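PDB 6XCQ: EreC from Klebsiella pneumoniae, which probably inactivates macrolide antibiotics such as erythromycin by hydrolysing the ester of their lactone ring, and so supports macrolide resistance. Local coordinates for residues V63-G68 and K300-A305; V153-P158 and G287-M292; S273-T278 and E320-P325; V280-M285 and N307-K312. The protein carries 1 engineered substitution. All blocks are in the same frame, centred on the assembly; numbering follows the deposited sequence. Where two conformers were deposited one is given.

Contact 1: V63-G68 and K300-A305; sequences VGLGEG and KIILLA
Val63 to Leu65 and Ile301 to Leu304 run as neighbouring parallel strands, their axes 4.5 Å apart at closest approach and inclined by 30°. Val63 N binds Ile301 O (3.1 Å), Leu303 N binds Val63 O (2.8 Å), and Leu65 N binds Leu303 O (2.9 Å). Opposite Leu303 sits Gly64, whose CA makes a CA-H...O contact of 3.3 Å with Leu303 O. These are two inner strands of the mixed sheet at the core of the esterase, and strand 62-65 is paired on its other edge with strand 338-345, through Gly64 and Ile341. Val63, Leu65, Ile302 and Leu304 share one face of it. There Leu65 slants across Ile302, with CD1 of Leu65 packed 3.5 Å from CG2 of Ile302; the first torsion of Leu65 (chi1 -56°) sets its CG beside the backbone N. Leu304 instead lies alongside Leu65 and points the same way, its CD2 4.0 Å from Leu65 CB. Helix 73-90 covers this face, placing Leu82 and Ile83 against Leu65. Beyond Leu65, Gly66 CA makes a CA-H...O contact of 3.2 Å with Ala305 O, while the Glu67 carboxylate turns to His70, which its OE2 meets in a hydrogen bond.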
# COMPACT_ATOMS: atom_id res chain seq x y z
N VAL A 63 7.81 0.82 -9.74
CA VAL A 63 7.83 2.25 -9.45
C VAL A 63 6.75 2.55 -8.43
O VAL A 63 5.56 2.27 -8.67
CB VAL A 63 7.66 3.11 -10.72
CG1 VAL A 63 7.54 4.59 -10.32
CG2 VAL A 63 8.84 2.93 -11.66
N GLY A 64 7.14 3.11 -7.29
CA GLY A 64 6.18 3.51 -6.28
C GLY A 64 5.81 4.97 -6.45
O GLY A 64 6.68 5.83 -6.61
N LEU A 65 4.50 5.25 -6.44
CA LEU A 65 3.94 6.60 -6.42
C LEU A 65 3.37 6.83 -5.02
O LEU A 65 2.39 6.18 -4.63
CB LEU A 65 2.86 6.80 -7.49
CG LEU A 65 3.22 6.50 -8.95
CD1 LEU A 65 1.99 6.61 -9.83
CD2 LEU A 65 4.30 7.44 -9.47
N GLY A 66 4.00 7.71 -4.26
CA GLY A 66 3.68 7.88 -2.86
C GLY A 66 2.49 8.80 -2.61
O GLY A 66 1.71 9.15 -3.50
N GLU A 67 2.34 9.14 -1.34
CA GLU A 67 1.48 10.23 -0.92
C GLU A 67 1.97 10.60 0.46
O GLU A 67 2.25 9.71 1.28
CB GLU A 67 -0.01 9.84 -0.91
CG GLU A 67 -0.33 8.55 -0.19
CD GLU A 67 -1.83 8.21 -0.20
OE1 GLU A 67 -2.59 8.83 -0.97
OE2 GLU A 67 -2.24 7.33 0.58
N GLY A 68 2.16 11.90 0.70
CA GLY A 68 2.65 12.33 2.00
C GLY A 68 1.62 12.22 3.09
O GLY A 68 1.97 12.25 4.28
N LYS A 300 5.38 -4.97 -15.08
CA LYS A 300 5.95 -3.71 -14.63
C LYS A 300 4.88 -3.04 -13.78
O LYS A 300 3.84 -2.63 -14.29
CB LYS A 300 6.39 -2.85 -15.81
CG LYS A 300 7.50 -3.51 -16.63
CD LYS A 300 7.78 -2.75 -17.93
CE LYS A 300 8.37 -1.40 -17.65
NZ LYS A 300 8.93 -0.76 -18.87
N ILE A 301 5.11 -2.97 -12.47
CA ILE A 301 4.05 -2.66 -11.52
C ILE A 301 4.26 -1.26 -10.93
O ILE A 301 5.38 -0.84 -10.65
CB ILE A 301 3.97 -3.74 -10.41
CG1 ILE A 301 2.75 -3.49 -9.51
CG2 ILE A 301 5.27 -3.84 -9.63
CD1 ILE A 301 2.34 -4.71 -8.71
N ILE A 302 3.15 -0.53 -10.78
CA ILE A 302 3.12 0.77 -10.12
C ILE A 302 2.56 0.53 -8.72
O ILE A 302 1.44 0.03 -8.58
CB ILE A 302 2.23 1.76 -10.90
CG1 ILE A 302 2.62 1.82 -12.38
CG2 ILE A 302 2.25 3.14 -10.25
CD1 ILE A 302 1.56 2.57 -13.24
N LEU A 303 3.33 0.85 -7.68
CA LEU A 303 2.88 0.61 -6.31
C LEU A 303 2.29 1.90 -5.75
O LEU A 303 2.97 2.93 -5.71
CB LEU A 303 4.02 0.14 -5.41
CG LEU A 303 4.79 -1.11 -5.86
CD1 LEU A 303 5.86 -1.45 -4.80
CD2 LEU A 303 3.80 -2.25 -6.07
N LEU A 304 1.03 1.85 -5.31
CA LEU A 304 0.35 3.02 -4.74
C LEU A 304 0.36 2.82 -3.23
O LEU A 304 -0.50 2.13 -2.67
CB LEU A 304 -1.07 3.15 -5.30
CG LEU A 304 -1.26 3.33 -6.81
CD1 LEU A 304 -2.73 3.67 -7.15
CD2 LEU A 304 -0.32 4.42 -7.35
N ALA A 305 1.36 3.38 -2.57
CA ALA A 305 1.45 3.23 -1.12
C ALA A 305 1.92 4.55 -0.52
O ALA A 305 2.27 5.49 -1.24
CB ALA A 305 2.38 2.07 -0.75

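Contact 2: V153-P158 and G287-M292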
# COMPACT_ATOMS: atom_id res chain seq x y z
N VAL A 153 -3.35 -5.66 -8.25
CA VAL A 153 -2.69 -6.56 -7.31
C VAL A 153 -2.85 -5.98 -5.90
O VAL A 153 -2.54 -4.81 -5.68
CB VAL A 153 -1.20 -6.73 -7.64
CG1 VAL A 153 -0.51 -7.63 -6.62
CG2 VAL A 153 -1.02 -7.28 -9.07
N GLY A 154 -3.30 -6.80 -4.95
CA GLY A 154 -3.27 -6.39 -3.57
C GLY A 154 -1.95 -6.86 -3.00
O GLY A 154 -1.69 -8.06 -2.98
N ILE A 155 -1.08 -5.94 -2.59
CA ILE A 155 0.23 -6.34 -2.10
C ILE A 155 0.26 -6.46 -0.59
O ILE A 155 1.32 -6.74 -0.02
CB ILE A 155 1.33 -5.37 -2.58
CG1 ILE A 155 1.15 -4.00 -1.93
CG2 ILE A 155 1.37 -5.27 -4.10
CD1 ILE A 155 2.30 -3.05 -2.18
N ASP A 156 -0.87 -6.27 0.07
CA ASP A 156 -0.92 -6.09 1.52
C ASP A 156 -1.62 -7.28 2.17
O ASP A 156 -2.18 -8.14 1.50
CB ASP A 156 -1.68 -4.81 1.87
CG ASP A 156 -1.26 -4.19 3.19
OD1 ASP A 156 -0.53 -4.83 3.99
OD2 ASP A 156 -1.67 -3.04 3.43
N LEU A 157 -1.61 -7.27 3.50
CA LEU A 157 -2.61 -7.99 4.28
C LEU A 157 -3.99 -7.42 3.97
O LEU A 157 -4.07 -6.32 3.41
CB LEU A 157 -2.31 -7.85 5.77
CG LEU A 157 -0.87 -8.20 6.13
CD1 LEU A 157 -0.57 -7.77 7.55
CD2 LEU A 157 -0.65 -9.70 5.95
N PRO A 158 -5.08 -8.10 4.32
CA PRO A 158 -6.38 -7.41 4.30
C PRO A 158 -6.27 -6.13 5.11
O PRO A 158 -5.84 -6.16 6.27
CB PRO A 158 -7.34 -8.44 4.94
CG PRO A 158 -6.46 -9.36 5.69
CD PRO A 158 -5.22 -9.47 4.84
N GLY A 287 7.66 -8.80 0.26
CA GLY A 287 7.67 -10.18 -0.19
C GLY A 287 6.67 -10.46 -1.29
O GLY A 287 6.99 -11.12 -2.29
N VAL A 288 5.43 -9.97 -1.14
CA VAL A 288 4.43 -10.22 -2.18
C VAL A 288 4.86 -9.60 -3.50
O VAL A 288 4.76 -10.24 -4.55
CB VAL A 288 3.03 -9.72 -1.73
CG1 VAL A 288 2.06 -9.75 -2.89
CG2 VAL A 288 2.48 -10.56 -0.59
N VAL A 289 5.39 -8.37 -3.47
CA VAL A 289 5.81 -7.70 -4.71
C VAL A 289 6.97 -8.46 -5.35
O VAL A 289 7.00 -8.69 -6.57
CB VAL A 289 6.21 -6.23 -4.44
CG1 VAL A 289 6.84 -5.62 -5.69
CG2 VAL A 289 4.98 -5.40 -4.04
N ASP A 290 7.96 -8.83 -4.54
CA ASP A 290 9.14 -9.51 -5.08
C ASP A 290 8.74 -10.83 -5.74
O ASP A 290 9.13 -11.10 -6.89
CB ASP A 290 10.15 -9.74 -3.96
CG ASP A 290 11.51 -10.16 -4.48
OD1 ASP A 290 12.22 -9.32 -5.09
OD2 ASP A 290 11.88 -11.33 -4.28
N ARG A 291 7.94 -11.63 -5.06
CA ARG A 291 7.50 -12.91 -5.62
C ARG A 291 6.71 -12.69 -6.90
O ARG A 291 6.93 -13.39 -7.90
CB ARG A 291 6.64 -13.67 -4.61
CG ARG A 291 7.44 -14.24 -3.45
CD ARG A 291 6.71 -15.41 -2.78
NE ARG A 291 5.51 -15.00 -2.06
CZ ARG A 291 5.51 -14.29 -0.93
NH1 ARG A 291 4.36 -13.97 -0.35
NH2 ARG A 291 6.65 -13.90 -0.39
N MET A 292 5.79 -11.73 -6.89
CA MET A 292 4.98 -11.52 -8.07
C MET A 292 5.85 -11.10 -9.25
O MET A 292 5.66 -11.59 -10.37
CB MET A 292 3.90 -10.49 -7.78
CG MET A 292 2.72 -10.63 -8.69
SD MET A 292 2.33 -9.00 -9.30
CE MET A 292 3.83 -8.69 -10.17
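Ile155 and Val289 make the tightest apolar touch between these segments, CG2 of Ile155 standing 3.6 Å from CG2 of Val289. The two side chains slant across one another, and the same Val289 methyl also approaches CB and CD1 of Ile155. Ile155 holds its CG1 between the backbone N and the carbonyl carbon (chi1 67°), which sets CG2 anti to the carbonyl carbon and within reach of the helix. One residue earlier in the helix, Val288 faces the backbone rather than a side chain: its CG1 lies 3.9 Å from Ile155 CA, and its CB 3.8 Å from Ile155 O. That carbonyl oxygen is buried by the contact and has no hydrogen-bonding partner in the model. A turn further on, the sulfur of Met292 meets Val153 tip to tip, SD to CG2 at 3.8 Å, a contact that is less certain because Val153 was modelled in two conformers.

In the next shell, Met326 of helix 326-330 touches Ile155 and Leu330 of the same helix touches Val289, while Val299 lies against Met292. A propanediol, probably from the crystallisation liquor, is bound about 4 Å from the Val288 side chain. Strand 151-154 is the outermost strand at its end of the mixed sheet, hydrogen-bonded through Val153 to Ile95 and Leu97 of strand 94-97, and helix 279-295 packs against its C-terminal end before the chain enters strand 301-304.

Contact 3: S273-T278 and E320-P325; sequences SLEGDT and ELTAVP
Gly276 comes within 4.7 Å of Ala323, CA to CA, where a type II beta turn from Leu274 to Asp277 meets a segment whose chain turns a corner at Leu321. Asp277 N closes the turn on Leu274 O, and Gly276 has the positive phi (88°) usual for its third residue, where a CB would press on the preceding carbonyl O. Gly276 CA adds a CA-H...O contact to Thr322 O at 3.2 Å. Glu320 supplies the main polar link: its chain leaves the backbone extended and then bends at chi2, bringing OE1 2.9 Å from Gly276 N. That bond is nearly straight (174°) and reaches the oxygen on its syn side, 31° out of the carboxylate plane. A weak bond from Thr322 N also ends on OE1. The other oxygen, OE2, is placed less surely, because it sits implausibly close to the Thr278 hydroxyl, and its bond from Thr278 N is doubtful. At the solvent-exposed side, Glu275 crosses Leu321 at about a right angle, its OE2 3.2 Å from Leu321 CB, and a water 2.6 Å from the same Glu275 OE2 bonds weakly to Thr322 OG1. The turn lies in the loop between helix 244-267 and helix 279-295, whose Ser279 OG joins Gly276 O and Val324 N, while strand 320-323 pairs with strand 315-317 and leads through Pro325, at the N-cap, into helix 326-330.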
# COMPACT_ATOMS: atom_id res chain seq x y z
N SER A 273 5.09 -1.76 22.89
CA SER A 273 5.55 -1.90 21.51
C SER A 273 7.07 -1.90 21.44
O SER A 273 7.72 -0.96 21.91
CB SER A 273 4.97 -0.78 20.64
N LEU A 274 7.63 -2.95 20.86
CA LEU A 274 9.08 -3.09 20.71
C LEU A 274 9.56 -2.33 19.48
O LEU A 274 8.92 -2.37 18.42
CB LEU A 274 9.45 -4.56 20.59
CG LEU A 274 10.81 -5.07 21.04
CD1 LEU A 274 11.09 -4.70 22.49
CD2 LEU A 274 10.82 -6.57 20.89
N GLU A 275 10.69 -1.63 19.62
CA GLU A 275 11.25 -0.88 18.50
C GLU A 275 11.51 -1.80 17.31
O GLU A 275 12.08 -2.89 17.47
CB GLU A 275 12.54 -0.19 18.91
CG GLU A 275 13.25 0.46 17.74
CD GLU A 275 14.56 1.09 18.14
OE1 GLU A 275 15.42 0.39 18.69
OE2 GLU A 275 14.72 2.31 17.91
N GLY A 276 11.11 -1.35 16.13
CA GLY A 276 11.27 -2.12 14.91
C GLY A 276 10.14 -3.08 14.59
O GLY A 276 10.08 -3.56 13.45
N ASP A 277 9.24 -3.37 15.53
CA ASP A 277 8.21 -4.37 15.27
C ASP A 277 7.29 -3.97 14.12
O ASP A 277 6.80 -4.84 13.39
CB ASP A 277 7.38 -4.65 16.53
CG ASP A 277 7.86 -5.90 17.29
OD1 ASP A 277 8.85 -6.54 16.86
OD2 ASP A 277 7.22 -6.24 18.31
N THR A 278 7.09 -2.67 13.89
CA THR A 278 6.21 -2.26 12.80
C THR A 278 6.81 -2.49 11.41
O THR A 278 6.17 -2.15 10.41
CB THR A 278 5.79 -0.80 12.95
OG1 THR A 278 6.95 0.04 12.88
CG2 THR A 278 5.09 -0.58 14.29
N GLU A 320 6.98 4.95 16.40
CA GLU A 320 8.00 3.99 15.97
C GLU A 320 9.34 4.71 15.86
O GLU A 320 9.52 5.56 14.97
CB GLU A 320 7.62 3.35 14.63
CG GLU A 320 8.71 2.45 14.08
CD GLU A 320 8.92 1.19 14.91
OE1 GLU A 320 9.81 1.21 15.79
OE2 GLU A 320 8.19 0.19 14.68
N LEU A 321 10.28 4.35 16.73
CA LEU A 321 11.60 4.96 16.69
C LEU A 321 12.34 4.63 15.40
O LEU A 321 13.11 5.46 14.90
CB LEU A 321 12.43 4.52 17.89
CG LEU A 321 12.12 5.19 19.22
CD1 LEU A 321 13.20 4.82 20.21
CD2 LEU A 321 12.03 6.70 19.06
N THR A 322 12.13 3.43 14.86
CA THR A 322 12.78 3.05 13.62
C THR A 322 12.06 1.83 13.09
O THR A 322 11.91 0.84 13.81
CB THR A 322 14.28 2.75 13.82
OG1 THR A 322 14.98 3.93 14.22
CG2 THR A 322 14.90 2.21 12.54
N ALA A 323 11.55 1.90 11.86
CA ALA A 323 11.04 0.72 11.18
C ALA A 323 11.67 0.63 9.80
O ALA A 323 12.09 1.64 9.21
CB ALA A 323 9.52 0.71 11.05
N VAL A 324 11.78 -0.60 9.32
CA VAL A 324 12.29 -0.86 7.98
C VAL A 324 11.09 -0.83 7.04
O VAL A 324 10.14 -1.60 7.24
CB VAL A 324 12.99 -2.22 7.93
CG1 VAL A 324 13.40 -2.56 6.51
CG2 VAL A 324 14.20 -2.22 8.85
N PRO A 325 11.06 0.07 6.06
CA PRO A 325 9.91 0.13 5.15
C PRO A 325 10.01 -0.90 4.04
O PRO A 325 11.08 -1.43 3.75
CB PRO A 325 10.00 1.54 4.56
CG PRO A 325 11.47 1.83 4.59
CD PRO A 325 12.05 1.11 5.77
O HOH W 1 7.64 -0.45 17.18
O HOH W 2 16.47 4.07 17.28

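Contact 4: V280-M285 and N307-K312; sequences VRDSYM and NNNLQK. Engineered in segment 307-312: Asn309 (natural residue His).
Asn309 points an amide N-H at the carboxylate of Asp282, crossing that side chain at about a right angle, with ND2 donating to OD2 at 2.9 Å. The two residues belong to helices that precede and follow strand 301-304 in the chain, 279-295 before it and the short 307-310 after. Asn309 is engineered, histidine being the natural residue. Its bond is close to straight (172°), uses the syn lone pair of OD2 and leaves almost in the plane of the amide, which is turned by 31° against the carboxylate. The first torsion of Asn309, chi1 -57°, sets CG anti to the carbonyl carbon and carries the amide toward helix 279-295. Asp282 OD2 is gripped a second time, by Met326 N of helix 326-330; Asn309 OD1 takes a weak bond from His306 N.

Arg281 and Met285 also come near ND2, and Glu98 touches the Asn309 side chain. NH1 of Arg281 lies 3.8 Å from Asn309 ND2, the guanidinium nearly perpendicular to the amide, while Arg281 NH2 forms salt bridges with Glu98 and Asp156. Toward Asp282 its attraction is one of charge alone, with OD1 3.6 Å from NH1 but well out of the guanidinium plane. Met285 CE, 3.9 Å from Asn309 ND2, sits over one guanidinium face of Arg281, displaced toward its rim and 3.4 Å above the plane.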
# COMPACT_ATOMS: atom_id res chain seq x y z
N VAL A 280 7.07 -5.47 10.28
CA VAL A 280 6.65 -6.81 9.89
C VAL A 280 5.64 -6.75 8.74
O VAL A 280 5.77 -7.47 7.75
CB VAL A 280 6.09 -7.57 11.11
CG1 VAL A 280 5.26 -8.75 10.65
CG2 VAL A 280 7.23 -8.04 12.00
N ARG A 281 4.63 -5.90 8.85
CA ARG A 281 3.69 -5.75 7.74
C ARG A 281 4.39 -5.28 6.47
O ARG A 281 4.11 -5.79 5.38
CB ARG A 281 2.56 -4.79 8.11
CG ARG A 281 1.62 -4.53 6.95
CD ARG A 281 0.58 -3.48 7.23
NE ARG A 281 0.20 -2.79 6.00
CZ ARG A 281 0.60 -1.57 5.66
NH1 ARG A 281 1.40 -0.86 6.46
NH2 ARG A 281 0.19 -1.04 4.51
N ASP A 282 5.29 -4.29 6.57
CA ASP A 282 5.96 -3.82 5.35
C ASP A 282 6.84 -4.89 4.73
O ASP A 282 7.07 -4.88 3.51
CB ASP A 282 6.82 -2.59 5.59
CG ASP A 282 6.03 -1.28 5.49
OD1 ASP A 282 4.97 -1.18 6.14
OD2 ASP A 282 6.45 -0.41 4.71
N SER A 283 7.39 -5.80 5.52
CA SER A 283 8.20 -6.84 4.89
C SER A 283 7.32 -7.87 4.20
O SER A 283 7.72 -8.44 3.18
CB SER A 283 9.12 -7.52 5.92
OG SER A 283 8.41 -8.36 6.82
N TYR A 284 6.11 -8.11 4.71
CA TYR A 284 5.13 -8.90 3.97
C TYR A 284 4.87 -8.30 2.59
O TYR A 284 4.99 -8.98 1.57
CB TYR A 284 3.82 -9.00 4.76
CG TYR A 284 2.77 -9.73 3.98
CD1 TYR A 284 2.74 -11.12 3.97
CD2 TYR A 284 1.81 -9.04 3.24
CE1 TYR A 284 1.79 -11.82 3.26
CE2 TYR A 284 0.84 -9.73 2.53
CZ TYR A 284 0.84 -11.12 2.54
OH TYR A 284 -0.10 -11.82 1.83
N MET A 285 4.50 -7.01 2.55
CA MET A 285 4.26 -6.33 1.27
C MET A 285 5.45 -6.47 0.32
O MET A 285 5.26 -6.76 -0.87
CB MET A 285 3.94 -4.85 1.51
CG MET A 285 2.56 -4.67 2.12
SD MET A 285 2.02 -2.96 2.06
CE MET A 285 3.11 -2.34 3.30
N ASN A 307 4.25 7.38 1.29
CA ASN A 307 5.67 7.73 1.31
C ASN A 307 6.44 6.87 2.30
O ASN A 307 7.53 6.37 2.00
CB ASN A 307 5.88 9.21 1.70
CG ASN A 307 5.54 10.19 0.58
OD1 ASN A 307 5.08 9.80 -0.50
ND2 ASN A 307 5.76 11.47 0.85
N ASN A 308 5.90 6.72 3.51
CA ASN A 308 6.58 5.95 4.55
C ASN A 308 6.76 4.48 4.17
O ASN A 308 7.66 3.83 4.71
CB ASN A 308 5.81 6.04 5.87
CG ASN A 308 5.75 7.45 6.44
OD1 ASN A 308 6.27 8.39 5.85
ND2 ASN A 308 5.10 7.60 7.58
N ASN A 309 5.92 3.94 3.29
CA ASN A 309 6.12 2.55 2.88
C ASN A 309 7.10 2.44 1.71
O ASN A 309 7.88 1.49 1.65
CB ASN A 309 4.81 1.87 2.47
CG ASN A 309 3.75 1.90 3.55
OD1 ASN A 309 2.70 2.52 3.39
ND2 ASN A 309 3.99 1.18 4.64
N LEU A 310 7.06 3.40 0.79
CA LEU A 310 7.92 3.36 -0.39
C LEU A 310 9.36 3.74 -0.08
O LEU A 310 10.26 3.39 -0.86
CB LEU A 310 7.38 4.30 -1.47
CG LEU A 310 5.98 4.06 -2.03
CD1 LEU A 310 5.69 5.15 -3.05
CD2 LEU A 310 5.88 2.71 -2.69
N GLN A 311 9.58 4.48 1.00
CA GLN A 311 10.91 4.98 1.37
C GLN A 311 11.92 3.85 1.40
O GLN A 311 11.59 2.72 1.77
CB GLN A 311 10.82 5.64 2.76
CG GLN A 311 12.05 6.40 3.20
CD GLN A 311 11.79 7.26 4.42
OE1 GLN A 311 10.80 8.00 4.48
NE2 GLN A 311 12.66 7.16 5.40
N LYS A 312 13.15 4.12 0.96
CA LYS A 312 14.14 3.05 0.86
C LYS A 312 15.12 3.02 2.03
O LYS A 312 16.00 2.16 2.06
CB LYS A 312 14.91 3.16 -0.47
CG LYS A 312 13.98 3.14 -1.70
CD LYS A 312 14.72 3.09 -3.04
CE LYS A 312 15.43 4.39 -3.36
NZ LYS A 312 15.92 4.39 -4.78

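Helix 279-295 enters contacts 2 and 4, strand 301-304 contact 1, and helix 307-310 again contact 4. The centres of contacts 1 and 2 are 13 Å apart, and their packing is joined where Leu303 CD2 lies 3.9 Å from Val289 CG2. The centre of contact 4 lies about 11 Å from the centres of the other three: Asp156 OD2 forms a salt bridge with Arg281 NH2 at 2.9 Å, Glu67 O lies 3.1 Å from Asn307 N, a probable hydrogen bond, and Pro325 CA 3.5 Å from Asp282 OD2. Contact 4 holds the engineered Asn309, and the bound propanediol is about 4 Å from Val288 of contact 2. Contact 3 is peripheral, its centre about 18 Å from the chain centre.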